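Local coordinates for protein response regulator (Caulobacter vibrioides, PDB 3N0R) that probably acts as a two-component stress response regulator, its receiver domain governing how a sigma-factor-like domain engages an anti-sigma factor, at residues L164-E169 with V209-Q214; A192-A197 with L215-S220; E196-V201 with I222-D227. The protein carries 1 engineered substitution. One frame throughout, in Å; residues are numbered along the deposited sequence. Where two conformers were deposited one is given.

Contact 1. Residues L164-E169 with V209-Q214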
loop_
_atom_site.group_PDB
_atom_site.type_symbol
_atom_site.label_atom_id
_atom_site.label_comp_id
_atom_site.label_asym_id
_atom_site.label_seq_id
_atom_site.Cartn_x
_atom_site.Cartn_y
_atom_site.Cartn_z
ATOM N N LEU A 164 -10.509 4.475 -14.577
ATOM C CA LEU A 164 -9.924 5.530 -15.410
ATOM C C LEU A 164 -8.426 5.593 -15.140
ATOM O O LEU A 164 -7.995 5.601 -13.978
ATOM C CB LEU A 164 -10.557 6.882 -15.062
ATOM C CG LEU A 164 -9.900 8.114 -15.685
ATOM C CD1 LEU A 164 -10.025 8.088 -17.209
ATOM C CD2 LEU A 164 -10.537 9.381 -15.135
ATOM N N ILE A 165 -7.638 5.618 -16.210
ATOM C CA ILE A 165 -6.194 5.784 -16.094
ATOM C C ILE A 165 -5.825 7.178 -16.596
ATOM O O ILE A 165 -6.303 7.597 -17.648
ATOM C CB ILE A 165 -5.456 4.705 -16.925
ATOM C CG1 ILE A 165 -5.752 3.310 -16.367
ATOM C CG2 ILE A 165 -3.948 4.984 -16.969
ATOM C CD1 ILE A 165 -5.449 2.197 -17.315
ATOM N N ILE A 166 -4.994 7.893 -15.838
ATOM C CA ILE A 166 -4.476 9.192 -16.268
ATOM C C ILE A 166 -2.956 9.086 -16.365
ATOM O O ILE A 166 -2.247 9.067 -15.356
ATOM C CB ILE A 166 -4.894 10.350 -15.326
ATOM C CG1 ILE A 166 -6.403 10.307 -15.027
ATOM C CG2 ILE A 166 -4.486 11.691 -15.926
ATOM C CD1 ILE A 166 -6.850 11.260 -13.924
ATOM N N GLU A 167 -2.471 8.966 -17.593
ATOM C CA GLU A 167 -1.072 8.674 -17.853
ATOM C C GLU A 167 -0.774 9.083 -19.279
ATOM O O GLU A 167 -1.496 8.698 -20.199
ATOM C CB GLU A 167 -0.810 7.173 -17.674
ATOM C CG GLU A 167 0.612 6.751 -17.989
ATOM C CD GLU A 167 1.623 7.450 -17.117
ATOM O OE1 GLU A 167 2.430 8.241 -17.645
ATOM O OE2 GLU A 167 1.604 7.213 -15.892
ATOM N N ASP A 168 0.290 9.854 -19.475
ATOM C CA ASP A 168 0.640 10.309 -20.821
ATOM C C ASP A 168 1.804 9.547 -21.456
ATOM O O ASP A 168 2.001 9.623 -22.662
ATOM C CB ASP A 168 0.877 11.827 -20.870
ATOM C CG ASP A 168 1.983 12.283 -19.949
ATOM O OD1 ASP A 168 2.405 11.514 -19.062
ATOM O OD2 ASP A 168 2.424 13.439 -20.111
ATOM N N GLU A 169 2.579 8.813 -20.663
ATOM C CA GLU A 169 3.657 8.011 -21.240
ATOM C C GLU A 169 3.019 6.782 -21.867
ATOM O O GLU A 169 2.429 5.979 -21.163
ATOM C CB GLU A 169 4.657 7.579 -20.171
ATOM C CG GLU A 169 5.501 8.684 -19.589
ATOM C CD GLU A 169 6.741 8.133 -18.913
ATOM O OE1 GLU A 169 6.657 7.748 -17.729
ATOM O OE2 GLU A 169 7.795 8.055 -19.578
ATOM N N VAL A 209 -9.439 5.274 -9.916
ATOM C CA VAL A 209 -8.574 6.028 -10.812
ATOM C C VAL A 209 -7.120 5.708 -10.496
ATOM O O VAL A 209 -6.734 5.654 -9.326
ATOM C CB VAL A 209 -8.799 7.551 -10.647
ATOM C CG1 VAL A 209 -7.876 8.332 -11.564
ATOM C CG2 VAL A 209 -10.257 7.901 -10.928
ATOM N N LEU A 210 -6.338 5.466 -11.545
ATOM C CA LEU A 210 -4.887 5.373 -11.417
ATOM C C LEU A 210 -4.307 6.565 -12.153
ATOM O O LEU A 210 -4.541 6.734 -13.343
ATOM C CB LEU A 210 -4.354 4.078 -12.031
ATOM C CG LEU A 210 -4.731 2.763 -11.341
ATOM C CD1 LEU A 210 -3.521 1.861 -11.135
ATOM C CD2 LEU A 210 -5.483 2.985 -10.038
ATOM N N ALA A 211 -3.580 7.415 -11.437
ATOM C CA ALA A 211 -3.157 8.708 -11.975
ATOM C C ALA A 211 -1.675 8.958 -11.762
ATOM O O ALA A 211 -1.158 8.837 -10.640
ATOM C CB ALA A 211 -3.944 9.827 -11.320
ATOM N N ASP A 212 -0.998 9.358 -12.829
ATOM C CA ASP A 212 0.390 9.746 -12.710
ATOM C C ASP A 212 0.508 11.033 -11.899
ATOM O O ASP A 212 -0.299 11.958 -12.048
ATOM C CB ASP A 212 1.045 9.901 -14.084
ATOM C CG ASP A 212 2.555 9.709 -14.019
ATOM O OD1 ASP A 212 3.232 10.564 -13.413
ATOM O OD2 ASP A 212 3.065 8.696 -14.555
ATOM N N ILE A 213 1.526 11.079 -11.043
ATOM C CA ILE A 213 1.775 12.236 -10.196
ATOM C C ILE A 213 2.229 13.447 -11.018
ATOM O O ILE A 213 2.083 14.589 -10.590
ATOM C CB ILE A 213 2.840 11.904 -9.121
ATOM C CG1 ILE A 213 2.751 12.876 -7.941
ATOM C CG2 ILE A 213 4.237 11.878 -9.731
ATOM C CD1 ILE A 213 1.490 12.724 -7.129
ATOM N N GLN A 214 2.789 13.191 -12.196
ATOM C CA GLN A 214 3.341 14.275 -12.995
ATOM C C GLN A 214 3.272 13.974 -14.477
ATOM O O GLN A 214 3.989 13.108 -14.978
ATOM C CB GLN A 214 4.793 14.536 -12.596
ATOM C CG GLN A 214 5.347 15.859 -13.090
ATOM C CD GLN A 214 6.608 16.246 -12.356
ATOM O OE1 GLN A 214 7.521 15.434 -12.195
ATOM N NE2 GLN A 214 6.659 17.485 -11.883
HETATM O O HOH W 1 4.417 11.510 -17.225
#

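Contact 2. Residues A192-A197 with L215-S220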
loop_
_atom_site.group_PDB
_atom_site.type_symbol
_atom_site.label_atom_id
_atom_site.label_comp_id
_atom_site.label_asym_id
_atom_site.label_seq_id
_atom_site.Cartn_x
_atom_site.Cartn_y
_atom_site.Cartn_z
ATOM N N ALA A 192 -4.554 11.427 -21.336
ATOM C CA ALA A 192 -3.162 11.864 -21.393
ATOM C C ALA A 192 -2.953 13.238 -20.772
ATOM O O ALA A 192 -1.820 13.650 -20.544
ATOM C CB ALA A 192 -2.654 11.861 -22.832
ATOM N N THR A 193 -4.041 13.959 -20.531
ATOM C CA THR A 193 -3.968 15.307 -19.976
ATOM C C THR A 193 -5.031 15.487 -18.905
ATOM O O THR A 193 -5.963 14.691 -18.802
ATOM C CB THR A 193 -4.206 16.386 -21.052
ATOM O OG1 THR A 193 -5.579 16.355 -21.461
ATOM C CG2 THR A 193 -3.302 16.170 -22.264
ATOM N N ARG A 194 -4.903 16.553 -18.121
ATOM C CA ARG A 194 -5.900 16.865 -17.109
ATOM C C ARG A 194 -7.277 17.064 -17.733
ATOM O O ARG A 194 -8.282 16.636 -17.169
ATOM C CB ARG A 194 -5.499 18.116 -16.328
ATOM C CG ARG A 194 -4.421 17.885 -15.287
ATOM C CD ARG A 194 -4.004 19.210 -14.672
ATOM N NE ARG A 194 -3.349 20.062 -15.662
ATOM C CZ ARG A 194 -3.366 21.391 -15.641
ATOM N NH1 ARG A 194 -4.013 22.035 -14.681
ATOM N NH2 ARG A 194 -2.737 22.078 -16.585
ATOM N N GLY A 195 -7.309 17.716 -18.893
ATOM C CA GLY A 195 -8.546 18.007 -19.595
ATOM C C GLY A 195 -9.217 16.758 -20.124
ATOM O O GLY A 195 -10.442 16.616 -20.034
ATOM N N GLU A 196 -8.424 15.839 -20.671
ATOM C CA GLU A 196 -8.971 14.564 -21.124
ATOM C C GLU A 196 -9.562 13.785 -19.959
ATOM O O GLU A 196 -10.600 13.137 -20.103
ATOM C CB GLU A 196 -7.914 13.739 -21.868
ATOM C CG GLU A 196 -7.491 14.407 -23.174
ATOM C CD GLU A 196 -6.454 13.625 -23.947
ATOM O OE1 GLU A 196 -6.054 12.531 -23.499
ATOM O OE2 GLU A 196 -6.034 14.119 -25.011
ATOM N N ALA A 197 -8.916 13.860 -18.799
ATOM C CA ALA A 197 -9.439 13.186 -17.610
ATOM C C ALA A 197 -10.781 13.780 -17.200
ATOM O O ALA A 197 -11.712 13.059 -16.853
ATOM C CB ALA A 197 -8.446 13.262 -16.458
ATOM N N LEU A 215 2.410 14.704 -15.172
ATOM C CA LEU A 215 2.305 14.601 -16.618
ATOM C C LEU A 215 3.413 15.406 -17.303
ATOM O O LEU A 215 4.321 15.921 -16.647
ATOM C CB LEU A 215 0.926 15.075 -17.081
ATOM C CG LEU A 215 -0.268 14.335 -16.466
ATOM C CD1 LEU A 215 -1.589 14.946 -16.917
ATOM C CD2 LEU A 215 -0.219 12.845 -16.805
ATOM N N ALA A 216 3.325 15.514 -18.624
ATOM C CA ALA A 216 4.353 16.172 -19.427
ATOM C C ALA A 216 4.476 17.666 -19.131
ATOM O O ALA A 216 5.563 18.240 -19.224
ATOM C CB ALA A 216 4.084 15.946 -20.911
ATOM N N ASP A 217 3.358 18.297 -18.780
ATOM C CA ASP A 217 3.354 19.727 -18.484
ATOM C C ASP A 217 3.812 20.007 -17.055
ATOM O O ASP A 217 3.858 21.158 -16.622
ATOM C CB ASP A 217 1.962 20.324 -18.723
ATOM C CG ASP A 217 0.910 19.746 -17.792
ATOM O OD1 ASP A 217 1.199 18.734 -17.122
ATOM O OD2 ASP A 217 -0.210 20.299 -17.739
ATOM N N GLY A 218 4.154 18.947 -16.328
ATOM C CA GLY A 218 4.577 19.073 -14.946
ATOM C C GLY A 218 3.411 19.044 -13.976
ATOM O O GLY A 218 3.605 19.062 -12.762
ATOM N N SER A 219 2.193 18.988 -14.511
ATOM C CA SER A 219 0.996 19.026 -13.676
ATOM C C SER A 219 0.642 17.646 -13.136
ATOM O O SER A 219 1.078 16.627 -13.668
ATOM C CB SER A 219 -0.194 19.585 -14.458
ATOM O OG SER A 219 -0.741 18.603 -15.321
ATOM N N SER A 220 -0.154 17.630 -12.073
ATOM C CA SER A 220 -0.673 16.397 -11.504
ATOM C C SER A 220 -1.920 15.993 -12.281
ATOM O O SER A 220 -2.859 16.778 -12.409
ATOM C CB SER A 220 -1.018 16.614 -10.027
ATOM O OG SER A 220 -1.395 15.402 -9.395
HETATM O O HOH W 2 -2.697 18.410 -18.444
#

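Contact 3. Residues E196-V201 with I222-D227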
loop_
_atom_site.group_PDB
_atom_site.type_symbol
_atom_site.label_atom_id
_atom_site.label_comp_id
_atom_site.label_asym_id
_atom_site.label_seq_id
_atom_site.Cartn_x
_atom_site.Cartn_y
_atom_site.Cartn_z
ATOM N N GLU A 196 -8.424 15.839 -20.671
ATOM C CA GLU A 196 -8.971 14.564 -21.124
ATOM C C GLU A 196 -9.562 13.785 -19.959
ATOM O O GLU A 196 -10.600 13.137 -20.103
ATOM C CB GLU A 196 -7.914 13.739 -21.868
ATOM C CG GLU A 196 -7.491 14.407 -23.174
ATOM C CD GLU A 196 -6.454 13.625 -23.947
ATOM O OE1 GLU A 196 -6.054 12.531 -23.499
ATOM O OE2 GLU A 196 -6.034 14.119 -25.011
ATOM N N ALA A 197 -8.916 13.860 -18.799
ATOM C CA ALA A 197 -9.439 13.186 -17.610
ATOM C C ALA A 197 -10.781 13.780 -17.200
ATOM O O ALA A 197 -11.712 13.059 -16.853
ATOM C CB ALA A 197 -8.446 13.262 -16.458
ATOM N N LEU A 198 -10.895 15.101 -17.245
ATOM C CA LEU A 198 -12.166 15.726 -16.911
ATOM C C LEU A 198 -13.269 15.363 -17.908
ATOM O O LEU A 198 -14.406 15.105 -17.523
ATOM C CB LEU A 198 -11.998 17.231 -16.810
ATOM C CG LEU A 198 -13.261 17.985 -16.414
ATOM C CD1 LEU A 198 -13.889 17.459 -15.121
ATOM C CD2 LEU A 198 -12.937 19.464 -16.291
ATOM N N GLU A 199 -12.927 15.314 -19.190
ATOM C CA GLU A 199 -13.881 14.863 -20.192
ATOM C C GLU A 199 -14.372 13.444 -19.889
ATOM O O GLU A 199 -15.572 13.160 -19.953
ATOM C CB GLU A 199 -13.236 14.914 -21.570
ATOM C CG GLU A 199 -14.193 14.666 -22.705
ATOM C CD GLU A 199 -13.564 14.953 -24.054
ATOM O OE1 GLU A 199 -12.313 14.982 -24.137
ATOM O OE2 GLU A 199 -14.316 15.161 -25.030
ATOM N N ALA A 200 -13.440 12.560 -19.554
ATOM C CA ALA A 200 -13.805 11.181 -19.228
ATOM C C ALA A 200 -14.749 11.092 -18.029
ATOM O O ALA A 200 -15.759 10.381 -18.069
ATOM C CB ALA A 200 -12.563 10.346 -18.986
ATOM N N VAL A 201 -14.415 11.801 -16.955
ATOM C CA VAL A 201 -15.219 11.736 -15.737
ATOM C C VAL A 201 -16.593 12.375 -15.950
ATOM O O VAL A 201 -17.581 11.925 -15.391
ATOM C CB VAL A 201 -14.490 12.377 -14.533
ATOM C CG1 VAL A 201 -15.418 12.472 -13.346
ATOM C CG2 VAL A 201 -13.256 11.560 -14.163
ATOM N N ILE A 222 -4.424 14.263 -11.690
ATOM C CA ILE A 222 -5.687 14.169 -10.973
ATOM C C ILE A 222 -6.357 15.527 -10.742
ATOM O O ILE A 222 -7.536 15.589 -10.385
ATOM C CB ILE A 222 -5.474 13.471 -9.605
ATOM C CG1 ILE A 222 -6.767 12.819 -9.103
ATOM C CG2 ILE A 222 -4.879 14.443 -8.584
ATOM C CD1 ILE A 222 -7.214 11.628 -9.927
ATOM N N ASP A 223 -5.620 16.613 -10.965
ATOM C CA ASP A 223 -6.042 17.925 -10.463
ATOM C C ASP A 223 -7.447 18.384 -10.854
ATOM O O ASP A 223 -8.159 18.959 -10.029
ATOM C CB ASP A 223 -5.022 19.014 -10.822
ATOM C CG ASP A 223 -3.861 19.068 -9.846
ATOM O OD1 ASP A 223 -3.933 18.385 -8.802
ATOM O OD2 ASP A 223 -2.889 19.807 -10.114
ATOM N N ALA A 224 -7.843 18.160 -12.102
ATOM C CA ALA A 224 -9.126 18.675 -12.573
ATOM C C ALA A 224 -10.296 17.771 -12.211
ATOM O O ALA A 224 -11.452 18.146 -12.411
ATOM C CB ALA A 224 -9.087 18.931 -14.077
ATOM N N VAL A 225 -10.007 16.589 -11.674
ATOM C CA VAL A 225 -11.080 15.673 -11.300
ATOM C C VAL A 225 -11.092 15.344 -9.801
ATOM O O VAL A 225 -11.993 14.657 -9.314
ATOM C CB VAL A 225 -11.046 14.369 -12.140
ATOM C CG1 VAL A 225 -11.322 14.679 -13.607
ATOM C CG2 VAL A 225 -9.718 13.632 -11.964
ATOM N N LYS A 226 -10.105 15.857 -9.073
ATOM C CA LYS A 226 -9.938 15.533 -7.660
ATOM C C LYS A 226 -11.197 15.816 -6.842
ATOM O O LYS A 226 -11.593 15.005 -6.007
ATOM C CB LYS A 226 -8.740 16.296 -7.090
ATOM C CG LYS A 226 -8.461 16.048 -5.619
ATOM C CD LYS A 226 -7.193 16.778 -5.190
ATOM C CE LYS A 226 -7.241 18.247 -5.582
ATOM N NZ LYS A 226 -5.972 18.957 -5.248
ATOM N N ASP A 227 -11.834 16.957 -7.092
ATOM C CA ASP A 227 -13.017 17.348 -6.326
ATOM C C ASP A 227 -14.212 16.432 -6.593
ATOM O O ASP A 227 -14.870 15.965 -5.656
ATOM C CB ASP A 227 -13.396 18.806 -6.611
ATOM C CG ASP A 227 -12.373 19.792 -6.077
ATOM O OD1 ASP A 227 -11.495 19.381 -5.287
ATOM O OD2 ASP A 227 -12.458 20.987 -6.438
#

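Contact 1. Residues L164-E169 with V209-Q214
Leu164, Ile165 and Ile166 pair in register with Val209, Leu210 and Ala211, two neighbouring parallel strands in the five-stranded sheet (order 2-1-3-4-5) of a response regulator receiver domain. The strands run 3° apart, and three backbone bonds join them: Leu210 N to Leu164 O (2.9 Å), Ile166 N to Leu210 O, and Asp212 N to Ile166 O. On the face carrying Leu164, Val209, Ile166 and Ala211, Ile166 CD1 reaches across to Val209 CG1 at 3.9 Å and also lies beside Ala211 CB. Ile222 and helix 194-203 cover this face, while Ile165 and Leu210 point to the opposite one and meet Ile176 of helix 170-182.

At the C-terminal strand ends the chemistry turns acidic. Glu167 sets out with CG anti to the backbone N (chi1 177°) and bends at chi2, which swings its carboxylate across to that of Asp212. Glu167 OE2 lies 2.5 Å from Asp212 OD2, with the two carboxylate planes nearly perpendicular. Asp212, the predicted phosphorylation site, is not phosphorylated here; its OD2 forms a salt bridge with Lys260, which makes another with Glu169 OE1. Further out, backbone amides hold both carboxylates: Glu169 N donates to Glu167 OE1 (3.1 Å), and Gln214 N donates to Asp212 OD1 (2.9 Å), closing an Asx turn. Each of the two oxygens takes its amide on the anti lone pair. One water links the loops beyond, donating to Asp168 OD1 at 2.7 Å and to Gln214 O at 2.8 Å.

Contact 2. Residues A192-A197 with L215-S220
Arg194 lies alongside Ser219 and turns its guanidinium toward Asp217. Ser219 CB sits over one guanidinium face, 3.4 Å from Arg194 NE, with Ser219 OG 3.0 Å from Arg194 NE, while the aliphatic part of the arginine runs past the backbone, its CG 3.5 Å from Ser220 O. Bent at chi3 (-66°), the chain carries NH2 to Asp217 OD2, a salt bridge of 3.3 Å. This bond is long and bent (142° at the hydrogen), and the guanidinium and carboxylate planes stand 47° apart. A water bridges the two segments, accepting from Arg194 N and donating to Asp217 OD2.

The other carboxylate oxygen is committed within its own loop. Asp217 OD1 accepts from Ser219 OG on its syn lone pair (2.7 Å) and from Ser219 N (2.8 Å) well above the carboxylate plane. These two bonds fix the rotation of the acid that faces the arginine. On the inner side, Leu215 points toward the helix start, and its CD1 lies 3.9 Å from both Ala192 O and Arg194 N. Thr193 is the N-cap of that helix, its OG1 accepting from Glu196 N.

Arg194 thus opens helix 194-203. Asp217 lies in a type I turn from Leu215 to Gly218, and its OD1 closes an Asx turn with Ser219 N, in the loop that follows strand 208-212, which ends in Asp212, the predicted phosphorylation site of this receiver domain.

Contact 3. Residues E196-V201 with I222-D227
Ala197 meets Val225 mainly through its backbone: Val225 CG1 lies 3.6 Å from Ala197 O, with Ala197 CB somewhat farther from the same methyl. The carbonyl is already engaged within the helix, accepting from Val201 N, and the valine methyl packs beside it without a polar bond. Ala197 CB points toward the segment 222-227.

Leu198 follows, where the backbones come nearest, with its CA and that of Val225 5.7 Å apart. Val225 CG1 presses directly on the helix backbone here, 3.6 Å from Leu198 CA. The leucine sends its CG anti to its backbone N (chi1 -178°), and this course brings CD1 to 3.7 Å from Ala224 O and within 4.1 Å of Val225 CG1. The leucine and valine side chains pass each other running in opposed senses, while Leu198 CB meets Ala224 CB at 4.3 Å. A glycerol, probably from the crystallisation liquor, sits near Ala224 on this more open side.

Helix 194-203 and the segment leading into helix 226-231 are neighbours on one face of the receiver domain's parallel sheet. They are joined here by apolar packing, with no hydrogen bond across.

One turn beyond Ala197, Val201 again points toward the partner. Its CG2, beside the backbone N, lies 3.7 Å from Val225 CG1, the two side chains crossing at a slant. The same Val225 methyl therefore reaches Ala197, Leu198 and Val201, three positions along one side of the helix. The chi1 of Val225, -65°, places CG1 anti to the carbonyl carbon, directed at the helix. Ile228 of helix 226-231 also touches both Leu198 and Val201.

How the contacts relate
All three contacts belong to the receiver domain. Contact 1 is buried within the sheet and combines backbone pairing with an acidic cluster at the strand ends. Contacts 2 and 3 share helix 194-203: contact 2 takes its N-terminal end at the surface, with a salt bridge and water, whereas contact 3 takes its flank, buried and purely apolar. Strand and helix meet where Ile166 CD1 packs 3.6 Å from Ala197 CB, and Leu164 CD2 lies equally close to Val201 CG2. Asp168 of contact 1 reaches Ala216 in the loop of contact 2 through a weak hydrogen bond, so the acidic strand ends and the polar surface loop adjoin.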